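Local coordinates for protein cellobiose 2-epimerase (Ruminococcus albus, PDB 3VW5) that catalyses the reversible epimerization of cellobiose to 4-O-beta-D-glucosyl-D-mannose, folding as an (alpha/alpha)6 barrel, at residues 148-153 against 175-180; 153-158 against 163-168; 244-249 against 375-380; 277-282 against 311-316. The protein carries 2 engineered substitutions. All coordinates share one frame; numbering follows the deposited sequence.

Contact 1 of 4, residues 148-153 against 175-180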
loop_
_atom_site.group_PDB
_atom_site.type_symbol
_atom_site.label_atom_id
_atom_site.label_comp_id
_atom_site.label_asym_id
_atom_site.label_seq_id
_atom_site.Cartn_x
_atom_site.Cartn_y
_atom_site.Cartn_z
ATOM N N TYR A 148 -4.522 -18.526 12.369
ATOM C CA TYR A 148 -4.841 -19.936 12.541
ATOM C C TYR A 148 -3.582 -20.758 12.293
ATOM O O TYR A 148 -2.548 -20.182 11.951
ATOM C CB TYR A 148 -6.016 -20.330 11.637
ATOM C CG TYR A 148 -7.341 -19.751 12.107
ATOM C CD1 TYR A 148 -8.375 -20.584 12.536
ATOM C CD2 TYR A 148 -7.544 -18.371 12.163
ATOM C CE1 TYR A 148 -9.579 -20.071 12.976
ATOM C CE2 TYR A 148 -8.751 -17.844 12.610
ATOM C CZ TYR A 148 -9.763 -18.706 13.017
ATOM O OH TYR A 148 -10.966 -18.209 13.467
ATOM N N GLU A 149 -3.644 -22.076 12.489
ATOM C CA GLU A 149 -2.437 -22.916 12.400
ATOM C C GLU A 149 -1.706 -22.799 11.073
ATOM O O GLU A 149 -0.486 -22.885 11.029
ATOM C CB GLU A 149 -2.735 -24.399 12.637
ATOM C CG GLU A 149 -2.994 -24.786 14.062
ATOM C CD GLU A 149 -1.762 -24.748 14.952
ATOM O OE1 GLU A 149 -0.691 -25.290 14.578
ATOM O OE2 GLU A 149 -1.880 -24.176 16.047
ATOM N N TYR A 150 -2.443 -22.636 9.983
ATOM C CA TYR A 150 -1.815 -22.637 8.671
ATOM C C TYR A 150 -1.775 -21.219 8.113
ATOM O O TYR A 150 -1.820 -21.022 6.902
ATOM C CB TYR A 150 -2.547 -23.597 7.717
ATOM C CG TYR A 150 -1.725 -24.102 6.535
ATOM C CD1 TYR A 150 -0.419 -23.665 6.315
ATOM C CD2 TYR A 150 -2.267 -25.021 5.631
ATOM C CE1 TYR A 150 0.323 -24.124 5.235
ATOM C CE2 TYR A 150 -1.532 -25.486 4.549
ATOM C CZ TYR A 150 -0.236 -25.032 4.357
ATOM O OH TYR A 150 0.495 -25.498 3.283
ATOM N N GLY A 151 -1.690 -20.238 9.007
ATOM C CA GLY A 151 -1.520 -18.850 8.620
ATOM C C GLY A 151 -2.687 -17.936 8.955
ATOM O O GLY A 151 -3.673 -18.349 9.560
ATOM N N TYR A 152 -2.577 -16.679 8.545
ATOM C CA TYR A 152 -3.607 -15.691 8.812
ATOM C C TYR A 152 -4.852 -15.898 7.956
ATOM O O TYR A 152 -4.750 -16.191 6.764
ATOM C CB TYR A 152 -3.048 -14.280 8.574
ATOM C CG TYR A 152 -1.900 -13.925 9.489
ATOM C CD1 TYR A 152 -2.137 -13.371 10.750
ATOM C CD2 TYR A 152 -0.581 -14.159 9.111
ATOM C CE1 TYR A 152 -1.092 -13.060 11.606
ATOM C CE2 TYR A 152 0.477 -13.843 9.968
ATOM C CZ TYR A 152 0.206 -13.296 11.211
ATOM O OH TYR A 152 1.226 -12.974 12.065
ATOM N N ARG A 153 -6.025 -15.739 8.568
ATOM C CA ARG A 153 -7.282 -15.634 7.829
ATOM C C ARG A 153 -7.663 -14.167 7.677
ATOM O O ARG A 153 -7.253 -13.337 8.475
ATOM C CB ARG A 153 -8.381 -16.406 8.543
ATOM C CG ARG A 153 -8.204 -17.888 8.420
ATOM C CD ARG A 153 -9.372 -18.616 9.009
ATOM N NE ARG A 153 -9.193 -20.059 8.896
ATOM C CZ ARG A 153 -10.090 -20.952 9.301
ATOM N NH1 ARG A 153 -11.240 -20.544 9.840
ATOM N NH2 ARG A 153 -9.844 -22.250 9.160
ATOM N N ALA A 175 -11.252 -16.106 -2.542
ATOM C CA ALA A 175 -10.391 -17.041 -1.829
ATOM C C ALA A 175 -10.277 -16.688 -0.354
ATOM O O ALA A 175 -10.505 -15.555 0.041
ATOM C CB ALA A 175 -9.014 -17.059 -2.459
ATOM N N ASP A 176 -9.915 -17.667 0.459
ATOM C CA ASP A 176 -9.792 -17.464 1.893
ATOM C C ASP A 176 -8.521 -16.703 2.229
ATOM O O ASP A 176 -8.536 -15.781 3.039
ATOM C CB ASP A 176 -9.795 -18.810 2.617
ATOM C CG ASP A 176 -11.133 -19.530 2.500
ATOM O OD1 ASP A 176 -11.332 -20.276 1.494
ATOM O OD2 ASP A 176 -11.985 -19.349 3.415
ATOM N N LYS A 177 -7.412 -17.100 1.619
ATOM C CA LYS A 177 -6.139 -16.463 1.902
ATOM C C LYS A 177 -5.588 -15.751 0.666
ATOM O O LYS A 177 -5.799 -16.206 -0.449
ATOM C CB LYS A 177 -5.161 -17.506 2.441
ATOM C CG LYS A 177 -5.606 -18.111 3.767
ATOM C CD LYS A 177 -4.704 -19.264 4.196
ATOM C CE LYS A 177 -5.066 -19.753 5.609
ATOM N NZ LYS A 177 -5.093 -21.244 5.735
ATOM N N THR A 178 -4.891 -14.634 0.861
ATOM C CA THR A 178 -4.369 -13.846 -0.265
ATOM C C THR A 178 -2.925 -13.421 -0.031
ATOM O O THR A 178 -2.518 -13.240 1.116
ATOM C CB THR A 178 -5.195 -12.564 -0.485
ATOM O OG1 THR A 178 -4.786 -11.561 0.455
ATOM C CG2 THR A 178 -6.673 -12.843 -0.323
ATOM N N MET A 179 -2.148 -13.252 -1.101
ATOM C CA MET A 179 -0.782 -12.756 -0.932
ATOM C C MET A 179 -0.841 -11.309 -0.464
ATOM O O MET A 179 0.016 -10.860 0.291
ATOM C CB MET A 179 0.068 -12.884 -2.205
ATOM C CG MET A 179 -0.294 -11.917 -3.338
ATOM S SD MET A 179 0.771 -10.453 -3.398
ATOM C CE MET A 179 2.253 -11.186 -2.744
ATOM N N ASN A 180 -1.879 -10.606 -0.905
ATOM C CA ASN A 180 -2.099 -9.217 -0.572
ATOM C C ASN A 180 -2.007 -8.966 0.919
ATOM O O ASN A 180 -1.307 -8.062 1.366
ATOM C CB ASN A 180 -3.485 -8.814 -1.040
ATOM C CG ASN A 180 -3.511 -7.452 -1.673
ATOM O OD1 ASN A 180 -3.342 -6.438 -1.002
ATOM N ND2 ASN A 180 -3.740 -7.419 -2.982
#
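Lys177 reaches across to Tyr150 and Tyr152, joining strand 177-178 to the tip of a beta hairpin whose type I turn runs from Tyr148 to Gly151. The hairpin belongs to the sheet that contains strand 151-156, whereas Lys177 lies in a classic beta bulge, where it and Asp176 both face Phe228 of the adjacent strand 223-228. Within the hairpin Tyr148 and Gly151 exchange two backbone hydrogen bonds that close the turn.

The methylenes of Lys177 pack against backbone carbonyls of the hairpin. CG stands anti to the carbonyl carbon (chi1 -63°), and the chain runs out nearly straight before bending at chi4, so that it passes along the hairpin backbone: Lys177 CG is 3.7 Å from Tyr152 O, and CE lies 3.7 Å from Tyr150 O.

The polar part is slight. Lys177 NZ makes a weak hydrogen bond to Tyr150 O, and the carbonyl of Thr230 offers the ammonium a second weak bond. Tyr150 CB lies 4.0 Å from Lys177 NZ, with the ring farther off and oblique to it; that ring stacks edge-to-face with Phe232.

Within the hairpin Arg153 and Tyr148 form a cation-pi pair. Arg153 lays its chain and guanidinium over the ring of Tyr148, with Arg153 CD 3.6 Å above the ring plane and over its centre.

Contact 2 of 4, residues 153-158 against 163-168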
loop_
_atom_site.group_PDB
_atom_site.type_symbol
_atom_site.label_atom_id
_atom_site.label_comp_id
_atom_site.label_asym_id
_atom_site.label_seq_id
_atom_site.Cartn_x
_atom_site.Cartn_y
_atom_site.Cartn_z
ATOM N N ARG A 153 -6.025 -15.739 8.568
ATOM C CA ARG A 153 -7.282 -15.634 7.829
ATOM C C ARG A 153 -7.663 -14.167 7.677
ATOM O O ARG A 153 -7.253 -13.337 8.475
ATOM C CB ARG A 153 -8.381 -16.406 8.543
ATOM C CG ARG A 153 -8.204 -17.888 8.420
ATOM C CD ARG A 153 -9.372 -18.616 9.009
ATOM N NE ARG A 153 -9.193 -20.059 8.896
ATOM C CZ ARG A 153 -10.090 -20.952 9.301
ATOM N NH1 ARG A 153 -11.240 -20.544 9.840
ATOM N NH2 ARG A 153 -9.844 -22.250 9.160
ATOM N N GLU A 154 -8.468 -13.845 6.672
ATOM C CA GLU A 154 -8.564 -12.453 6.218
ATOM C C GLU A 154 -9.843 -11.650 6.493
ATOM O O GLU A 154 -9.766 -10.444 6.708
ATOM C CB GLU A 154 -8.197 -12.388 4.737
ATOM C CG GLU A 154 -6.882 -13.096 4.477
ATOM C CD GLU A 154 -6.240 -12.699 3.176
ATOM O OE1 GLU A 154 -5.109 -13.179 2.913
ATOM O OE2 GLU A 154 -6.858 -11.908 2.417
ATOM N N ALA A 155 -11.003 -12.291 6.499
ATOM C CA ALA A 155 -12.247 -11.538 6.603
ATOM C C ALA A 155 -13.193 -12.072 7.669
ATOM O O ALA A 155 -13.482 -13.259 7.712
ATOM C CB ALA A 155 -12.953 -11.474 5.240
ATOM N N PHE A 156 -13.684 -11.172 8.514
ATOM C CA PHE A 156 -14.545 -11.526 9.634
ATOM C C PHE A 156 -15.585 -10.443 9.794
ATOM O O PHE A 156 -15.417 -9.334 9.270
ATOM C CB PHE A 156 -13.737 -11.605 10.931
ATOM C CG PHE A 156 -12.468 -12.362 10.793
ATOM C CD1 PHE A 156 -12.430 -13.724 11.057
ATOM C CD2 PHE A 156 -11.309 -11.727 10.361
ATOM C CE1 PHE A 156 -11.247 -14.436 10.908
ATOM C CE2 PHE A 156 -10.138 -12.439 10.195
ATOM C CZ PHE A 156 -10.104 -13.792 10.476
ATOM N N ASP A 157 -16.655 -10.765 10.516
ATOM C CA ASP A 157 -17.578 -9.740 10.982
ATOM C C ASP A 157 -17.008 -9.098 12.238
ATOM O O ASP A 157 -15.964 -9.528 12.738
ATOM C CB ASP A 157 -19.008 -10.271 11.192
ATOM C CG ASP A 157 -19.125 -11.286 12.328
ATOM O OD1 ASP A 157 -18.183 -11.454 13.140
ATOM O OD2 ASP A 157 -20.198 -11.917 12.410
ATOM N N ARG A 158 -17.682 -8.068 12.736
ATOM C CA ARG A 158 -17.172 -7.331 13.887
ATOM C C ARG A 158 -16.722 -8.255 15.014
ATOM O O ARG A 158 -15.694 -8.031 15.642
ATOM C CB ARG A 158 -18.214 -6.352 14.410
ATOM C CG ARG A 158 -17.678 -5.565 15.552
ATOM C CD ARG A 158 -18.731 -4.758 16.209
ATOM N NE ARG A 158 -18.111 -4.000 17.286
ATOM C CZ ARG A 158 -18.778 -3.399 18.262
ATOM N NH1 ARG A 158 -20.104 -3.471 18.304
ATOM N NH2 ARG A 158 -18.111 -2.731 19.189
ATOM N N VAL A 163 -16.296 -14.721 7.510
ATOM C CA VAL A 163 -17.128 -14.451 6.322
ATOM C C VAL A 163 -16.338 -14.546 5.006
ATOM O O VAL A 163 -15.121 -14.750 5.012
ATOM C CB VAL A 163 -17.786 -13.044 6.342
ATOM C CG1 VAL A 163 -19.090 -13.084 5.532
ATOM C CG2 VAL A 163 -18.045 -12.569 7.754
ATOM N N ASP A 164 -17.029 -14.364 3.881
ATOM C CA ASP A 164 -16.386 -14.390 2.555
ATOM C C ASP A 164 -15.402 -13.238 2.355
ATOM O O ASP A 164 -15.703 -12.083 2.662
ATOM C CB ASP A 164 -17.428 -14.355 1.430
ATOM C CG ASP A 164 -18.300 -15.608 1.394
ATOM O OD1 ASP A 164 -17.761 -16.732 1.522
ATOM O OD2 ASP A 164 -19.531 -15.456 1.239
ATOM N N ASN A 165 -14.235 -13.558 1.817
ATOM C CA ASN A 165 -13.220 -12.559 1.540
ATOM C C ASN A 165 -13.495 -11.779 0.232
ATOM O O ASN A 165 -12.677 -11.778 -0.697
ATOM C CB ASN A 165 -11.848 -13.240 1.510
ATOM C CG ASN A 165 -10.690 -12.264 1.666
ATOM O OD1 ASN A 165 -10.831 -11.057 1.438
ATOM N ND2 ASN A 165 -9.526 -12.794 2.048
ATOM N N GLU A 166 -14.669 -11.154 0.155
ATOM C CA GLU A 166 -14.951 -10.127 -0.843
ATOM C C GLU A 166 -14.063 -8.953 -0.485
ATOM O O GLU A 166 -13.597 -8.866 0.652
ATOM C CB GLU A 166 -16.413 -9.682 -0.727
ATOM C CG GLU A 166 -17.368 -10.293 -1.748
ATOM C CD GLU A 166 -18.820 -10.341 -1.257
ATOM O OE1 GLU A 166 -19.321 -9.313 -0.716
ATOM O OE2 GLU A 166 -19.460 -11.417 -1.411
ATOM N N ALA A 167 -13.821 -8.050 -1.426
ATOM C CA ALA A 167 -13.045 -6.836 -1.118
ATOM C C ALA A 167 -11.565 -6.974 -1.448
ATOM O O ALA A 167 -10.912 -5.996 -1.830
ATOM C CB ALA A 167 -13.212 -6.407 0.349
ATOM N N LEU A 168 -11.030 -8.180 -1.274
ATOM C CA LEU A 168 -9.716 -8.509 -1.819
ATOM C C LEU A 168 -9.832 -9.421 -3.054
ATOM O O LEU A 168 -8.867 -9.567 -3.813
ATOM C CB LEU A 168 -8.807 -9.141 -0.751
ATOM C CG LEU A 168 -8.225 -8.219 0.335
ATOM C CD1 LEU A 168 -6.917 -8.812 0.904
ATOM C CD2 LEU A 168 -8.013 -6.783 -0.161
#
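Glu154 and Asn165 form the tight, buried end of this contact, in which the loop following strand 151-156 doubles back against the strand. Asn165 ND2 gives a hydrogen bond to Glu154 OE2 at 2.8 Å. The acceptor lies in the plane of the amide, but the donor approaches from above the carboxylate plane, and the two flat groups are turned 64° from each other. Each has further partners that hold it in place: Glu154 OE1 takes its strongest bond from the backbone N of Thr178, while Asn165 also bonds to Asp176 O through ND2 and to His108 through OD1. Leu168 CD1 packs on the same carboxylate oxygen, 3.4 Å from Glu154 OE2. Beside this pair the methyl of Ala155 packs against the returning loop, its CB 3.9 Å from Asn165 CA and 3.8 Å from Asp164 O.

On the solvent side the contact rests on one backbone bond and one valine. Val163 N meets Ala155 O at 3.2 Å, almost perfectly straight at hydrogen (179°) although the donor stands above the carbonyl plane. Val163 is exposed yet well covered by the strand, with CG2 3.6 Å from Asp157 N, while the Asp157 carboxylate is engaged by Arg161.

The arrangement is that of a loop returning along strand 151-156, with an inverse gamma turn centred on Asn165, among the connections between helices of the (alpha/alpha)6 barrel.

Contact 3 of 4, residues 244-249 against 375-380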
loop_
_atom_site.group_PDB
_atom_site.type_symbol
_atom_site.label_atom_id
_atom_site.label_comp_id
_atom_site.label_asym_id
_atom_site.label_seq_id
_atom_site.Cartn_x
_atom_site.Cartn_y
_atom_site.Cartn_z
ATOM N N ASP A 244 3.766 -7.737 -7.571
ATOM C CA ASP A 244 5.068 -8.370 -7.690
ATOM C C ASP A 244 6.183 -7.372 -7.471
ATOM O O ASP A 244 7.029 -7.556 -6.595
ATOM C CB ASP A 244 5.222 -9.040 -9.052
ATOM C CG ASP A 244 4.749 -10.479 -9.044
ATOM O OD1 ASP A 244 5.383 -11.308 -9.731
ATOM O OD2 ASP A 244 3.753 -10.783 -8.350
ATOM N N ILE A 245 6.179 -6.308 -8.264
ATOM C CA ILE A 245 7.218 -5.291 -8.188
ATOM C C ILE A 245 7.197 -4.551 -6.837
ATOM O O ILE A 245 8.238 -4.154 -6.327
ATOM C CB ILE A 245 7.152 -4.304 -9.401
ATOM C CG1 ILE A 245 8.474 -3.537 -9.550
ATOM C CG2 ILE A 245 5.971 -3.357 -9.269
ATOM C CD1 ILE A 245 9.710 -4.424 -9.476
ATOM N N GLU A 246 6.019 -4.382 -6.257
ATOM C CA GLU A 246 5.897 -3.787 -4.929
ATOM C C GLU A 246 6.500 -4.686 -3.842
ATOM O O GLU A 246 7.255 -4.231 -2.974
ATOM C CB GLU A 246 4.430 -3.522 -4.603
ATOM C CG GLU A 246 4.212 -2.769 -3.316
ATOM C CD GLU A 246 2.751 -2.698 -2.938
ATOM O OE1 GLU A 246 1.934 -3.398 -3.580
ATOM O OE2 GLU A 246 2.416 -1.937 -2.002
ATOM N N ALA A 247 6.157 -5.968 -3.890
ATOM C CA ALA A 247 6.669 -6.923 -2.920
ATOM C C ALA A 247 8.195 -6.956 -2.905
ATOM O O ALA A 247 8.793 -7.098 -1.841
ATOM C CB ALA A 247 6.096 -8.307 -3.170
ATOM N N THR A 248 8.828 -6.803 -4.066
ATOM C CA THR A 248 10.292 -6.881 -4.128
ATOM C C THR A 248 10.977 -5.875 -3.218
ATOM O O THR A 248 11.840 -6.252 -2.423
ATOM C CB THR A 248 10.855 -6.728 -5.546
ATOM O OG1 THR A 248 10.555 -5.417 -6.065
ATOM C CG2 THR A 248 10.300 -7.828 -6.455
ATOM N N TRP A 249 10.616 -4.597 -3.328
ATOM C CA TRP A 249 11.272 -3.599 -2.481
ATOM C C TRP A 249 10.773 -3.619 -1.029
ATOM O O TRP A 249 11.525 -3.334 -0.109
ATOM C CB TRP A 249 11.212 -2.192 -3.086
ATOM C CG TRP A 249 9.904 -1.456 -2.979
ATOM C CD1 TRP A 249 8.915 -1.418 -3.918
ATOM C CD2 TRP A 249 9.463 -0.611 -1.904
ATOM N NE1 TRP A 249 7.882 -0.619 -3.492
ATOM C CE2 TRP A 249 8.191 -0.110 -2.261
ATOM C CE3 TRP A 249 10.016 -0.229 -0.679
ATOM C CZ2 TRP A 249 7.460 0.754 -1.432
ATOM C CZ3 TRP A 249 9.289 0.624 0.143
ATOM C CH2 TRP A 249 8.021 1.107 -0.236
ATOM N N ASN A 375 1.232 6.893 -4.450
ATOM C CA ASN A 375 1.965 7.888 -5.230
ATOM C C ASN A 375 2.813 8.803 -4.341
ATOM O O ASN A 375 3.940 9.195 -4.719
ATOM C CB ASN A 375 1.050 8.667 -6.191
ATOM C CG ASN A 375 -0.113 9.305 -5.485
ATOM O OD1 ASN A 375 -0.245 9.189 -4.267
ATOM N ND2 ASN A 375 -0.962 9.992 -6.237
ATOM N N GLY A 376 2.273 9.120 -3.160
ATOM C CA GLY A 376 3.041 9.733 -2.084
ATOM C C GLY A 376 4.297 8.948 -1.725
ATOM O O GLY A 376 5.408 9.495 -1.688
ATOM N N ARG A 377 4.141 7.648 -1.488
ATOM C CA ARG A 377 5.299 6.846 -1.105
ATOM C C ARG A 377 6.393 6.854 -2.170
ATOM O O ARG A 377 7.571 6.956 -1.843
ATOM C CB ARG A 377 4.913 5.420 -0.729
ATOM C CG ARG A 377 6.018 4.707 0.038
ATOM C CD ARG A 377 5.525 3.415 0.670
ATOM N NE ARG A 377 5.000 2.493 -0.332
ATOM C CZ ARG A 377 4.459 1.312 -0.060
ATOM N NH1 ARG A 377 4.383 0.885 1.194
ATOM N NH2 ARG A 377 4.001 0.555 -1.045
ATOM N N MET A 378 6.006 6.771 -3.443
ATOM C CA MET A 378 6.991 6.787 -4.535
ATOM C C MET A 378 7.830 8.067 -4.533
ATOM O O MET A 378 9.052 8.033 -4.695
ATOM C CB MET A 378 6.307 6.623 -5.892
ATOM C CG MET A 378 7.256 6.649 -7.075
ATOM S SD MET A 378 6.459 7.408 -8.500
ATOM C CE MET A 378 6.194 9.082 -7.905
ATOM N N CYS A 379 7.166 9.200 -4.354
ATOM C CA CYS A 379 7.880 10.461 -4.340
ATOM C C CYS A 379 8.914 10.444 -3.218
ATOM O O CYS A 379 10.112 10.682 -3.459
ATOM C CB CYS A 379 6.910 11.633 -4.223
ATOM S SG CYS A 379 5.744 11.723 -5.619
ATOM N N MET A 380 8.460 10.105 -2.011
ATOM C CA MET A 380 9.340 10.070 -0.850
ATOM C C MET A 380 10.451 9.047 -0.963
ATOM O O MET A 380 11.583 9.317 -0.555
ATOM C CB MET A 380 8.536 9.863 0.424
ATOM C CG MET A 380 7.498 10.940 0.578
ATOM S SD MET A 380 6.521 10.851 2.071
ATOM C CE MET A 380 4.855 10.714 1.403
#
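The torsions of Arg377 and Trp249 bring the two groups together. The arginine leaves helix 373-385 with CG anti to its backbone N and then turns at chi3 (59°), which swings the guanidinium toward helix 241-258. Trp249 has CG in the crowded position between its backbone N and carbonyl carbon, so the indole projects from the helix and presents its benzene rim to the arginine. Glu246, one turn earlier, has a straight chain that carries its carboxylate to the far end of the guanidinium.

The resulting contact between arginine and indole is perpendicular, the two planes being 85° apart. The ring edge points at a face of the guanidinium: Trp249 CZ2 lies 3.1 Å above the plane, offset toward the rim, and 3.2 Å from Arg377 NE. Farther back, Arg377 CD rests in the plane of the indole, 3.5 Å from Trp249 CH2. At the guanidinium edge Arg377 NH2 makes a salt bridge to Glu246 OE2 at 3.1 Å, with the oxygen nearly in the guanidinium plane and met on its anti side, but bent at hydrogen (136°).

The same guanidinium is gripped from other helices of the barrel. NH1 pairs with Glu187 and bonds to the hydroxyl of Tyr117, and NH2 also pairs with Glu308, whose other oxygen receives Trp249 NE1. This buried cluster gathers three carboxylates around one arginine, which probably offsets its charge in the interior and fixes the plane of the guanidinium, while Glu308 ties the indole and the cation into one polar network.

Contact 4 of 4, residues 277-282 against 311-316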
loop_
_atom_site.group_PDB
_atom_site.type_symbol
_atom_site.label_atom_id
_atom_site.label_comp_id
_atom_site.label_asym_id
_atom_site.label_seq_id
_atom_site.Cartn_x
_atom_site.Cartn_y
_atom_site.Cartn_z
ATOM N N ASN A 277 12.126 -10.462 -13.975
ATOM C CA ASN A 277 10.950 -11.018 -14.626
ATOM C C ASN A 277 9.929 -9.948 -15.008
ATOM O O ASN A 277 9.482 -9.902 -16.149
ATOM C CB ASN A 277 10.284 -12.083 -13.769
ATOM C CG ASN A 277 9.371 -12.974 -14.584
ATOM O OD1 ASN A 277 9.781 -13.515 -15.612
ATOM N ND2 ASN A 277 8.120 -13.114 -14.149
ATOM N N ILE A 278 9.577 -9.084 -14.055
ATOM C CA ILE A 278 8.593 -8.029 -14.282
ATOM C C ILE A 278 9.029 -7.053 -15.377
ATOM O O ILE A 278 8.226 -6.655 -16.230
ATOM C CB ILE A 278 8.268 -7.277 -12.971
ATOM C CG1 ILE A 278 7.447 -8.192 -12.073
ATOM C CG2 ILE A 278 7.465 -6.005 -13.258
ATOM C CD1 ILE A 278 6.146 -8.627 -12.726
ATOM N N GLN A 279 10.302 -6.681 -15.348
ATOM C CA GLN A 279 10.874 -5.802 -16.361
ATOM C C GLN A 279 10.793 -6.400 -17.772
ATOM O O GLN A 279 10.548 -5.682 -18.747
ATOM C CB GLN A 279 12.322 -5.464 -15.999
ATOM C CG GLN A 279 12.995 -4.520 -16.959
ATOM C CD GLN A 279 14.418 -4.238 -16.569
ATOM O OE1 GLN A 279 14.801 -3.083 -16.379
ATOM N NE2 GLN A 279 15.219 -5.297 -16.431
ATOM N N ASP A 280 10.973 -7.712 -17.883
ATOM C CA ASP A 280 10.934 -8.373 -19.184
ATOM C C ASP A 280 9.504 -8.592 -19.699
ATOM O O ASP A 280 9.245 -8.541 -20.907
ATOM C CB ASP A 280 11.709 -9.703 -19.131
ATOM C CG ASP A 280 11.622 -10.498 -20.446
ATOM O OD1 ASP A 280 11.571 -11.760 -20.383
ATOM O OD2 ASP A 280 11.597 -9.867 -21.544
ATOM N N ILE A 281 8.585 -8.794 -18.765
ATOM C CA ILE A 281 7.285 -9.400 -19.030
ATOM C C ILE A 281 6.130 -8.415 -18.966
ATOM O O ILE A 281 5.103 -8.593 -19.612
ATOM C CB ILE A 281 7.057 -10.537 -18.003
ATOM C CG1 ILE A 281 7.679 -11.815 -18.541
ATOM C CG2 ILE A 281 5.586 -10.718 -17.624
ATOM C CD1 ILE A 281 7.799 -11.773 -20.044
ATOM N N ALA A 282 6.313 -7.362 -18.185
ATOM C CA ALA A 282 5.225 -6.463 -17.863
ATOM C C ALA A 282 5.483 -5.032 -18.334
ATOM O O ALA A 282 4.549 -4.223 -18.422
ATOM C CB ALA A 282 4.964 -6.494 -16.382
ATOM N N VAL A 311 9.584 2.717 -7.732
ATOM C CA VAL A 311 10.355 2.319 -6.557
ATOM C C VAL A 311 11.062 0.965 -6.750
ATOM O O VAL A 311 12.262 0.842 -6.505
ATOM C CB VAL A 311 9.481 2.212 -5.308
ATOM C CG1 VAL A 311 10.347 1.868 -4.096
ATOM C CG2 VAL A 311 8.716 3.500 -5.072
ATOM N N GLY A 312 10.315 -0.050 -7.173
ATOM C CA GLY A 312 10.849 -1.396 -7.283
ATOM C C GLY A 312 12.013 -1.510 -8.247
ATOM O O GLY A 312 12.957 -2.255 -8.013
ATOM N N PHE A 313 11.938 -0.770 -9.345
ATOM C CA PHE A 313 13.012 -0.741 -10.326
ATOM C C PHE A 313 14.275 -0.035 -9.805
ATOM O O PHE A 313 15.402 -0.461 -10.097
ATOM C CB PHE A 313 12.528 -0.071 -11.612
ATOM C CG PHE A 313 11.678 -0.955 -12.475
ATOM C CD1 PHE A 313 11.829 -2.341 -12.439
ATOM C CD2 PHE A 313 10.727 -0.400 -13.334
ATOM C CE1 PHE A 313 11.051 -3.162 -13.240
ATOM C CE2 PHE A 313 9.945 -1.211 -14.137
ATOM C CZ PHE A 313 10.111 -2.599 -14.088
ATOM N N ILE A 314 14.081 1.056 -9.065
ATOM C CA ILE A 314 15.193 1.785 -8.472
ATOM C C ILE A 314 15.873 0.900 -7.434
ATOM O O ILE A 314 17.100 0.771 -7.415
ATOM C CB ILE A 314 14.730 3.114 -7.846
ATOM C CG1 ILE A 314 14.331 4.089 -8.963
ATOM C CG2 ILE A 314 15.813 3.699 -6.937
ATOM C CD1 ILE A 314 13.836 5.423 -8.471
ATOM N N ASN A 315 15.052 0.277 -6.594
ATOM C CA ASN A 315 15.511 -0.706 -5.629
ATOM C C ASN A 315 16.298 -1.844 -6.279
ATOM O O ASN A 315 17.319 -2.294 -5.742
ATOM C CB ASN A 315 14.324 -1.271 -4.855
ATOM C CG ASN A 315 14.750 -2.168 -3.719
ATOM O OD1 ASN A 315 15.159 -1.688 -2.660
ATOM N ND2 ASN A 315 14.659 -3.475 -3.929
ATOM N N ALA A 316 15.823 -2.310 -7.433
ATOM C CA ALA A 316 16.496 -3.393 -8.143
ATOM C C ALA A 316 17.866 -2.927 -8.633
ATOM O O ALA A 316 18.843 -3.686 -8.581
ATOM C CB ALA A 316 15.649 -3.912 -9.296
#
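Phe313 of helix 303-318 points its ring at the backbone of helix 261-281 near the C-terminal end of that helix, a helix-to-helix packing contact within the (alpha/alpha)6 barrel. The closest approach is Phe313 CE1 to Gln279 CB at 3.8 Å. Next to it the ring tip touches the main chain itself, with Phe313 CZ 4.0 Å from Gln279 CA. On the other flank a looser apolar contact joins Phe313 CZ to Ile278 CG2 at 4.4 Å. Both aliphatic partners meet the ring obliquely, and the contact is carried by dispersion between carbon atoms.

The ring reaches this place because Phe313 has CG anti to its carbonyl carbon (chi1 -78°), which brings a side chain that starts out alongside the other helix round to meet it. Gln279 contributes CB and CA, its CG being anti to the backbone N, and the rest of the chain passes on toward Lys324 and Phe325 of helix 323-340. Ile278 turns its outer end away from the phenyl group and packs on Tyr241 of helix 241-258.

Farther out, Ser328 of helix 323-340 lies against the Phe313 ring, and Ala316, one turn on from Phe313, packs on Leu272 and Ser275 of helix 261-281. Just along the chain from Gln279, Ala282 pairs through its backbone with Asn289, and Ala282 N bonds to Ile278 O at 2.8 Å.

In the fold
From the N terminus, the chain first reaches the hairpin of 148-153, and contact 1 closes a short, mostly irregular loop when it meets 175-180. Contact 2 lies wholly within that loop; the two touch and share Arg153, and together they tie strand 151-156 to strand 177-178 and the start of helix 179-196. Contact 3 opens later and spans 125 intervening residues, bringing helix 241-258 to the last helix, 373-385. Contact 4 falls within this long span and joins helices 261-281 and 303-318. Contacts 3 and 4 pack directly, Trp249 against Val311 and Asn315. The two pairs do not touch; contacts 1 and 3 have centres about 23 Å apart and nearest atoms about 5 Å apart.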